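Local structure of Lysine/ornithine decarboxylase (Selenomonas ruminantium, 5GJO) at residues R40-A45 / E238-Q243; V140-A145 / S185-A190; E193-A198 / R246-T251. The protein decarboxylates L-lysine and L-ornithine with similar efficiency, yielding cadaverine and putrescine, with pyridoxal 5'-phosphate as cofactor. The protein carries 2 engineered substitutions. All coordinates share one frame; numbering follows the deposited sequence. Where two conformers were deposited one is given.

Interaction 1 of 3, residues R40-A45 / E238-Q243; sequences RHLPRA and EAINKQ
N241, on helix 233-247, reaches into the turn that follows helix 28-41, and its side chain runs from the end of that helix, at H41 O, along the turn to R44. CB lies 3.6 Å from the carbonyl O of H41 and packs against CD1 of L42. With CG anti to the backbone N (chi1 -162°), the amide is carried on to P43, where CG comes 3.6 Å from the proline CD. ND2 flanks the same ring at its CG and CD, while OD1 accepts a nearly straight hydrogen bond from R44 N (2.9 Å), which lies in the carbonyl plane. OD1 thus grips the type I turn L42-A45 through one of its backbone N-H groups; the nitrogen of P43 has no hydrogen to offer. The guanidinium of R44 leads elsewhere, to a salt bridge with D245. One helical turn before N241, E238 bends at chi2 and brings OE2 to H41 ND1 at 2.7 Å, near the imidazole plane but on the anti side of the carboxylate, whose plane stands 74° from the ring. Water 1 links the other oxygen, OE1, to H41 O. L42 CD1 also touches I240 CG2 (3.9 Å). Helices 28-41 and 233-247 precede the neighbouring strands 45-50 and 252-255: two outer helices pack side by side where the first and last strands of the PLP-binding alpha/beta barrel meet.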
loop_
_atom_site.group_PDB
_atom_site.type_symbol
_atom_site.label_atom_id
_atom_site.label_comp_id
_atom_site.label_asym_id
_atom_site.label_seq_id
_atom_site.Cartn_x
_atom_site.Cartn_y
_atom_site.Cartn_z
ATOM N N ARG A 40 27.063 3.293 -21.162
ATOM C CA ARG A 40 28.365 2.697 -21.381
ATOM C C ARG A 40 28.382 1.191 -21.669
ATOM O O ARG A 40 29.067 0.758 -22.553
ATOM C CB ARG A 40 29.243 3.015 -20.186
ATOM C CG ARG A 40 30.675 2.572 -20.236
ATOM C CD ARG A 40 31.342 2.851 -18.888
ATOM N NE ARG A 40 31.036 4.195 -18.419
ATOM C CZ ARG A 40 30.537 4.544 -17.231
ATOM N NH1 ARG A 40 30.330 5.814 -16.997
ATOM N NH2 ARG A 40 30.275 3.679 -16.284
ATOM N N HIS A 41 27.604 0.418 -20.927
ATOM C CA HIS A 41 27.640 -1.051 -21.027
ATOM C C HIS A 41 26.566 -1.623 -21.906
ATOM O O HIS A 41 26.683 -2.746 -22.339
ATOM C CB HIS A 41 27.587 -1.684 -19.628
ATOM C CG HIS A 41 28.802 -1.367 -18.807
ATOM N ND1 HIS A 41 30.047 -1.829 -19.138
ATOM C CD2 HIS A 41 28.978 -0.545 -17.738
ATOM C CE1 HIS A 41 30.947 -1.334 -18.291
ATOM N NE2 HIS A 41 30.320 -0.530 -17.443
ATOM N N LEU A 42 25.536 -0.839 -22.145
ATOM C CA LEU A 42 24.446 -1.261 -22.978
ATOM C C LEU A 42 24.134 -0.130 -23.955
ATOM O O LEU A 42 23.040 0.361 -24.003
ATOM C CB LEU A 42 23.246 -1.625 -22.083
ATOM C CG LEU A 42 22.002 -2.254 -22.697
ATOM C CD1 LEU A 42 22.289 -3.464 -23.556
ATOM C CD2 LEU A 42 21.001 -2.598 -21.610
ATOM N N PRO A 43 25.126 0.248 -24.765
ATOM C CA PRO A 43 24.904 1.377 -25.661
ATOM C C PRO A 43 23.802 1.197 -26.695
ATOM O O PRO A 43 23.118 2.156 -27.035
ATOM C CB PRO A 43 26.300 1.598 -26.278
ATOM C CG PRO A 43 26.991 0.301 -26.173
ATOM C CD PRO A 43 26.512 -0.211 -24.791
ATOM N N ARG A 44 23.590 -0.016 -27.160
ATOM C CA ARG A 44 22.583 -0.270 -28.185
ATOM C C ARG A 44 21.131 0.019 -27.756
ATOM O O ARG A 44 20.283 0.244 -28.595
ATOM C CB ARG A 44 22.718 -1.687 -28.750
ATOM C CG ARG A 44 23.921 -1.894 -29.664
ATOM C CD ARG A 44 23.911 -0.967 -30.881
ATOM N NE ARG A 44 22.613 -0.935 -31.522
ATOM C CZ ARG A 44 22.109 -1.921 -32.251
ATOM N NH1 ARG A 44 20.901 -1.804 -32.762
ATOM N NH2 ARG A 44 22.801 -3.014 -32.467
ATOM N N ALA A 45 20.835 -0.050 -26.462
ATOM C CA ALA A 45 19.443 0.080 -26.011
ATOM C C ALA A 45 19.219 1.415 -25.442
ATOM O O ALA A 45 19.639 1.684 -24.284
ATOM C CB ALA A 45 19.107 -1.001 -24.989
ATOM N N GLU A 238 26.751 -6.064 -20.780
ATOM C CA GLU A 238 27.595 -6.253 -21.942
ATOM C C GLU A 238 27.120 -7.450 -22.770
ATOM O O GLU A 238 27.166 -7.411 -23.964
ATOM C CB GLU A 238 29.055 -6.444 -21.551
ATOM C CG GLU A 238 29.703 -5.250 -20.886
ATOM C CD GLU A 238 30.298 -4.262 -21.865
ATOM O OE1 GLU A 238 30.320 -4.563 -23.068
ATOM O OE2 GLU A 238 30.721 -3.177 -21.431
ATOM N N ALA A 239 26.707 -8.515 -22.098
ATOM C CA ALA A 239 26.221 -9.763 -22.760
ATOM C C ALA A 239 24.916 -9.487 -23.475
ATOM O O ALA A 239 24.733 -9.945 -24.627
ATOM C CB ALA A 239 26.043 -10.870 -21.762
ATOM N N ILE A 240 24.047 -8.700 -22.886
ATOM C CA ILE A 240 22.813 -8.276 -23.591
ATOM C C ILE A 240 23.193 -7.451 -24.832
ATOM O O ILE A 240 22.676 -7.656 -25.972
ATOM C CB ILE A 240 21.874 -7.589 -22.655
ATOM C CG1 ILE A 240 21.362 -8.516 -21.559
ATOM C CG2 ILE A 240 20.673 -6.997 -23.343
ATOM C CD1 ILE A 240 20.737 -7.808 -20.373
ATOM N N ASN A 241 24.087 -6.462 -24.643
ATOM C CA ASN A 241 24.494 -5.585 -25.742
ATOM C C ASN A 241 25.115 -6.418 -26.885
ATOM O O ASN A 241 24.771 -6.159 -28.072
ATOM C CB ASN A 241 25.480 -4.517 -25.263
ATOM C CG ASN A 241 25.577 -3.385 -26.202
ATOM O OD1 ASN A 241 24.696 -2.554 -26.332
ATOM N ND2 ASN A 241 26.697 -3.360 -26.918
ATOM N N LYS A 242 25.918 -7.416 -26.515
ATOM C CA LYS A 242 26.640 -8.273 -27.485
ATOM C C LYS A 242 25.579 -9.010 -28.342
ATOM O O LYS A 242 25.703 -9.103 -29.611
ATOM C CB LYS A 242 27.609 -9.222 -26.811
ATOM C CG LYS A 242 28.444 -10.045 -27.781
ATOM C CD LYS A 242 29.196 -11.155 -27.118
ATOM C CE LYS A 242 30.200 -11.740 -28.090
ATOM N NZ LYS A 242 31.094 -12.720 -27.393
ATOM N N GLN A 243 24.525 -9.479 -27.700
ATOM C CA GLN A 243 23.511 -10.235 -28.393
ATOM C C GLN A 243 22.667 -9.314 -29.250
ATOM O O GLN A 243 22.185 -9.690 -30.357
ATOM C CB GLN A 243 22.646 -11.020 -27.398
ATOM C CG GLN A 243 21.586 -11.926 -28.036
ATOM C CD GLN A 243 22.112 -13.311 -28.338
ATOM O OE1 GLN A 243 23.247 -13.470 -28.726
ATOM N NE2 GLN A 243 21.327 -14.324 -28.051
HETATM O O HOH W 1 28.878 -2.810 -24.247
#

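Interaction 2 of 3, residues V140-A145 / S185-A190; sequences VRNNKA and SLSTAA. With SO4 (sulfate ion), chain C.
An Asx turn in the loop after barrel strand 133-137 faces the capped start of helix 189-207, and the asparagine that makes the turn also carries much of the contact. N142 OD1 accepts from K144 N at 2.9 Å, the donor standing well above the carbonyl plane. CG of N142 is anti to the backbone N (chi1 -166°), which turns the amide toward residues 185-190; there ND2 donates to S185 OG (3.1 Å), the oxygen lying close to the amide plane. A second acceptor for ND2 is V181 O, so both ends of the amide are engaged and its rotation is probably fixed. S185 OG in turn donates a hydrogen bond to S187 O, on a lone pair, linking N142 to the backbone ahead of the helix. The methyl of A190 packs against the amide, 3.6 Å from N142 CG, and also meets R141 O. Water 2 donates to both R141 O and A190 O. Beside the amide, the backbones are joined directly by L186 N donating to K144 O (3.0 Å), with S185 CA making a CH...O contact to the same carbonyl. S187 OG caps the helix by accepting from A190 N. The extended side chain of K144 runs past L186 O to a sulfate, probably from the crystallisation liquor. This anion sits at the helix N-terminus, where the helix dipole and the lysine charge would both be expected to attract it. Sulfate O1 accepts an almost straight bond from A189 N and a weak one from T188 N. K144 NZ donates to O3 (2.9 Å), while S187 OG donates to O4 at 2.6 Å.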
loop_
_atom_site.group_PDB
_atom_site.type_symbol
_atom_site.label_atom_id
_atom_site.label_comp_id
_atom_site.label_asym_id
_atom_site.label_seq_id
_atom_site.Cartn_x
_atom_site.Cartn_y
_atom_site.Cartn_z
ATOM N N VAL A 140 7.746 -14.452 -22.544
ATOM C CA VAL A 140 9.041 -15.043 -22.529
ATOM C C VAL A 140 9.341 -15.779 -21.216
ATOM O O VAL A 140 8.637 -15.606 -20.223
ATOM C CB VAL A 140 10.110 -14.006 -22.890
ATOM C CG1 VAL A 140 9.811 -13.409 -24.235
ATOM C CG2 VAL A 140 10.279 -12.947 -21.789
ATOM N N ARG A 141 10.312 -16.669 -21.278
ATOM C CA ARG A 141 10.725 -17.511 -20.132
ATOM C C ARG A 141 11.753 -16.837 -19.242
ATOM O O ARG A 141 12.610 -16.137 -19.702
ATOM C CB ARG A 141 11.413 -18.779 -20.608
ATOM C CG ARG A 141 10.534 -19.691 -21.384
ATOM C CD ARG A 141 11.300 -21.000 -21.635
ATOM N NE ARG A 141 10.404 -21.719 -22.470
ATOM C CZ ARG A 141 10.497 -21.762 -23.779
ATOM N NH1 ARG A 141 11.526 -21.231 -24.406
ATOM N NH2 ARG A 141 9.577 -22.446 -24.445
ATOM N N ASN A 142 11.685 -17.118 -17.951
ATOM C CA ASN A 142 12.703 -16.688 -17.004
ATOM C C ASN A 142 12.583 -17.451 -15.697
ATOM O O ASN A 142 11.582 -17.332 -15.037
ATOM C CB ASN A 142 12.633 -15.176 -16.739
ATOM C CG ASN A 142 13.879 -14.640 -16.038
ATOM O OD1 ASN A 142 14.704 -15.392 -15.594
ATOM N ND2 ASN A 142 14.014 -13.328 -15.979
ATOM N N ASN A 143 13.637 -18.256 -15.506
ATOM C CA ASN A 143 13.632 -19.065 -14.298
ATOM C C ASN A 143 14.187 -18.343 -13.084
ATOM O O ASN A 143 14.187 -18.923 -11.993
ATOM C CB ASN A 143 14.490 -20.318 -14.493
ATOM C CG ASN A 143 13.866 -21.320 -15.437
ATOM O OD1 ASN A 143 12.651 -21.369 -15.598
ATOM N ND2 ASN A 143 14.710 -22.104 -16.081
ATOM N N LYS A 144 14.695 -17.096 -13.264
ATOM C CA LYS A 144 15.233 -16.353 -12.143
ATOM C C LYS A 144 14.687 -14.926 -12.000
ATOM O O LYS A 144 15.423 -14.008 -11.783
ATOM C CB LYS A 144 16.757 -16.308 -12.256
ATOM C CG LYS A 144 17.425 -17.653 -12.374
ATOM C CD LYS A 144 18.919 -17.475 -12.485
ATOM C CE LYS A 144 19.634 -18.786 -12.669
ATOM N NZ LYS A 144 21.087 -18.529 -12.553
ATOM N N ALA A 145 13.374 -14.783 -12.066
ATOM C CA ALA A 145 12.766 -13.478 -11.918
ATOM C C ALA A 145 12.048 -13.431 -10.588
ATOM O O ALA A 145 11.333 -14.331 -10.260
ATOM C CB ALA A 145 11.778 -13.227 -13.029
ATOM N N SER A 185 15.673 -9.711 -12.277
ATOM C CA SER A 185 16.136 -10.878 -12.973
ATOM C C SER A 185 17.599 -11.135 -12.644
ATOM O O SER A 185 18.429 -10.272 -12.798
ATOM C CB SER A 185 15.981 -10.693 -14.481
ATOM O OG SER A 185 16.544 -11.758 -15.165
ATOM N N LEU A 186 17.880 -12.333 -12.175
ATOM C CA LEU A 186 19.249 -12.763 -11.958
ATOM C C LEU A 186 19.739 -13.586 -13.149
ATOM O O LEU A 186 20.806 -14.112 -13.108
ATOM C CB LEU A 186 19.391 -13.521 -10.635
ATOM C CG LEU A 186 18.793 -12.816 -9.408
ATOM C CD1 LEU A 186 18.957 -13.597 -8.123
ATOM C CD2 LEU A 186 19.397 -11.442 -9.255
ATOM N N SER A 187 18.931 -13.664 -14.202
ATOM C CA SER A 187 19.289 -14.363 -15.443
ATOM C C SER A 187 19.654 -13.414 -16.545
ATOM O O SER A 187 18.951 -12.471 -16.803
ATOM C CB SER A 187 18.127 -15.276 -15.932
ATOM O OG SER A 187 18.446 -15.875 -17.199
ATOM N N THR A 188 20.851 -13.584 -17.092
ATOM C CA THR A 188 21.256 -12.966 -18.369
ATOM C C THR A 188 20.700 -13.733 -19.576
ATOM O O THR A 188 20.204 -13.132 -20.591
ATOM C CB THR A 188 22.748 -12.858 -18.420
ATOM O OG1 THR A 188 23.189 -11.993 -17.367
ATOM C CG2 THR A 188 23.233 -12.318 -19.729
ATOM N N ALA A 189 20.700 -15.055 -19.463
ATOM C CA ALA A 189 20.191 -15.928 -20.540
ATOM C C ALA A 189 18.765 -15.648 -20.968
ATOM O O ALA A 189 18.403 -15.833 -22.163
ATOM C CB ALA A 189 20.287 -17.407 -20.143
ATOM N N ALA A 190 17.934 -15.226 -20.036
ATOM C CA ALA A 190 16.563 -14.927 -20.379
ATOM C C ALA A 190 16.517 -13.816 -21.422
ATOM O O ALA A 190 15.731 -13.865 -22.319
ATOM C CB ALA A 190 15.779 -14.527 -19.149
HETATM S S SO4 C . 21.533 -17.541 -16.411
HETATM O O1 SO4 C . 21.939 -16.272 -17.091
HETATM O O2 SO4 C . 22.351 -18.644 -16.895
HETATM O O3 SO4 C . 21.888 -17.259 -14.989
HETATM O O4 SO4 C . 20.081 -17.839 -16.518
HETATM O O HOH W 2 13.379 -15.451 -22.367
HETATM O O HOH W 3 22.060 -16.062 -11.289
#

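Interaction 3 of 3, residues E193-A198 / R246-T251; sequences EALLVA and RLFPDT
F248 pushes the edge of its ring against helix 189-207, with CE2 3.4 Å from the carbonyl O of L195 and CZ 3.9 Å from the CB of A198. Both L195 O and the carbonyl carbon of A198 lie near the ring plane, so the helix meets the aromatic C-H rim. The ring is directed there by CG lying anti to the carbonyl carbon (chi1 -67°). L195 CD2 adds an apolar contact at F248 CE2 (4.2 Å), the two side chains lying at a slant to each other. One residue earlier, L247 sends CD1 between two neighbours: L196 CD2 at 3.7 Å and, more loosely, L195 CB at 4.1 Å. No hydrogen bond spans the two segments. An alanine at F248 would remove the whole ring and is likely to open a gap beside L195 and A198, leaving F202 without its edge-to-face partner. The contact joins the C-terminal end of helix 233-247, and the turn beyond it, to the flank of helix 189-207. On the barrel side, L215 of strand 214-216 touches L195, A198 and F248, so that the two helices meet over a strand of the parallel barrel sheet.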
loop_
_atom_site.group_PDB
_atom_site.type_symbol
_atom_site.label_atom_id
_atom_site.label_comp_id
_atom_site.label_asym_id
_atom_site.label_seq_id
_atom_site.Cartn_x
_atom_site.Cartn_y
_atom_site.Cartn_z
ATOM N N GLU A 193 17.836 -15.355 -24.832
ATOM C CA GLU A 193 16.789 -16.193 -25.412
ATOM C C GLU A 193 15.637 -15.391 -26.059
ATOM O O GLU A 193 15.223 -15.679 -27.148
ATOM C CB GLU A 193 16.237 -17.167 -24.363
ATOM C CG GLU A 193 14.939 -17.855 -24.761
ATOM C CD GLU A 193 14.445 -18.917 -23.779
ATOM O OE1 GLU A 193 15.277 -19.590 -23.170
ATOM O OE2 GLU A 193 13.231 -19.090 -23.657
ATOM N N ALA A 194 15.161 -14.365 -25.373
ATOM C CA ALA A 194 14.122 -13.489 -25.891
ATOM C C ALA A 194 14.532 -12.792 -27.159
ATOM O O ALA A 194 13.698 -12.658 -28.120
ATOM C CB ALA A 194 13.709 -12.523 -24.811
ATOM N N LEU A 195 15.776 -12.381 -27.182
ATOM C CA LEU A 195 16.379 -11.808 -28.370
ATOM C C LEU A 195 16.372 -12.737 -29.598
ATOM O O LEU A 195 16.035 -12.294 -30.731
ATOM C CB LEU A 195 17.769 -11.288 -28.069
ATOM C CG LEU A 195 17.652 -9.983 -27.233
ATOM C CD1 LEU A 195 19.049 -9.681 -26.717
ATOM C CD2 LEU A 195 17.051 -8.751 -27.905
ATOM N N LEU A 196 16.640 -14.004 -29.376
ATOM C CA LEU A 196 16.675 -14.998 -30.514
ATOM C C LEU A 196 15.267 -15.178 -30.995
ATOM O O LEU A 196 15.013 -15.283 -32.175
ATOM C CB LEU A 196 17.208 -16.346 -30.059
ATOM C CG LEU A 196 18.721 -16.281 -29.822
ATOM C CD1 LEU A 196 19.217 -17.316 -28.862
ATOM C CD2 LEU A 196 19.559 -16.402 -31.087
ATOM N N VAL A 197 14.330 -15.290 -30.068
ATOM C CA VAL A 197 12.928 -15.418 -30.449
ATOM C C VAL A 197 12.436 -14.239 -31.275
ATOM O O VAL A 197 11.784 -14.385 -32.348
ATOM C CB VAL A 197 12.006 -15.613 -29.205
ATOM C CG1 VAL A 197 10.546 -15.598 -29.597
ATOM C CG2 VAL A 197 12.361 -16.946 -28.493
ATOM N N ALA A 198 12.791 -13.040 -30.815
ATOM C CA ALA A 198 12.370 -11.833 -31.528
ATOM C C ALA A 198 12.995 -11.768 -32.947
ATOM O O ALA A 198 12.328 -11.303 -33.888
ATOM C CB ALA A 198 12.724 -10.567 -30.718
ATOM N N ARG A 246 24.800 -8.644 -32.371
ATOM C CA ARG A 246 24.840 -9.881 -33.116
ATOM C C ARG A 246 23.621 -10.062 -33.940
ATOM O O ARG A 246 23.714 -10.375 -35.143
ATOM C CB ARG A 246 25.004 -11.042 -32.176
ATOM C CG ARG A 246 24.971 -12.412 -32.841
ATOM C CD ARG A 246 24.663 -13.457 -31.812
ATOM N NE ARG A 246 24.725 -14.818 -32.360
ATOM C CZ ARG A 246 24.376 -15.888 -31.691
ATOM N NH1 ARG A 246 23.859 -15.780 -30.439
ATOM N NH2 ARG A 246 24.597 -17.087 -32.232
ATOM N N LEU A 247 22.469 -9.917 -33.341
ATOM C CA LEU A 247 21.187 -10.183 -34.004
ATOM C C LEU A 247 20.480 -9.018 -34.587
ATOM O O LEU A 247 19.682 -9.197 -35.531
ATOM C CB LEU A 247 20.206 -10.885 -33.014
ATOM C CG LEU A 247 20.722 -12.167 -32.402
ATOM C CD1 LEU A 247 19.720 -12.690 -31.377
ATOM C CD2 LEU A 247 21.044 -13.256 -33.452
ATOM N N PHE A 248 20.649 -7.770 -34.036
ATOM C CA PHE A 248 19.875 -6.615 -34.425
ATOM C C PHE A 248 20.797 -5.445 -34.759
ATOM O O PHE A 248 20.645 -4.324 -34.203
ATOM C CB PHE A 248 18.858 -6.224 -33.319
ATOM C CG PHE A 248 17.777 -7.241 -33.124
ATOM C CD1 PHE A 248 16.625 -7.198 -33.903
ATOM C CD2 PHE A 248 17.918 -8.255 -32.174
ATOM C CE1 PHE A 248 15.630 -8.129 -33.737
ATOM C CE2 PHE A 248 16.902 -9.245 -32.033
ATOM C CZ PHE A 248 15.745 -9.111 -32.794
ATOM N N PRO A 249 21.684 -5.609 -35.749
ATOM C CA PRO A 249 22.591 -4.504 -36.135
ATOM C C PRO A 249 21.905 -3.272 -36.682
ATOM O O PRO A 249 22.397 -2.142 -36.547
ATOM C CB PRO A 249 23.477 -5.141 -37.244
ATOM C CG PRO A 249 22.778 -6.335 -37.675
ATOM C CD PRO A 249 21.944 -6.842 -36.516
ATOM N N ASP A 250 20.765 -3.486 -37.308
ATOM C CA ASP A 250 20.009 -2.441 -38.021
ATOM C C ASP A 250 18.624 -2.155 -37.512
ATOM O O ASP A 250 17.757 -1.597 -38.205
ATOM C CB ASP A 250 19.930 -2.883 -39.514
ATOM C CG ASP A 250 21.290 -3.213 -40.111
ATOM O OD1 ASP A 250 22.312 -2.523 -39.836
ATOM O OD2 ASP A 250 21.344 -4.219 -40.817
ATOM N N THR A 251 18.361 -2.488 -36.263
ATOM C CA THR A 251 17.080 -2.211 -35.641
ATOM C C THR A 251 17.316 -1.157 -34.505
ATOM O O THR A 251 18.376 -1.172 -33.977
ATOM C CB THR A 251 16.579 -3.548 -35.093
ATOM O OG1 THR A 251 16.216 -4.410 -36.201
ATOM C CG2 THR A 251 15.368 -3.381 -34.247
#

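Overall arrangement
All three interactions lie in the pyridoxal-binding barrel domain, mostly in the helices and loops that surround its parallel strands. Interactions 1 and 3 share helix 233-247, and their centres are about 12 Å apart. Interactions 2 and 3 share helix 189-207, with centres about 16 Å apart; the centres of interactions 1 and 2 are about 17 Å apart. Along the chain, 140-145/185-190 closes before 193-198/246-251 opens, whereas 40-45/238-243 spans the former and alternates with the latter. They are also physically joined: R44 NH1 reaches F248 O, R141 forms a salt bridge with E193, and A239 packs on T188. Helices 233-247 and 189-207 are thereby tied to each other, to the turn before strand 45-50 and to the loop after strand 133-137.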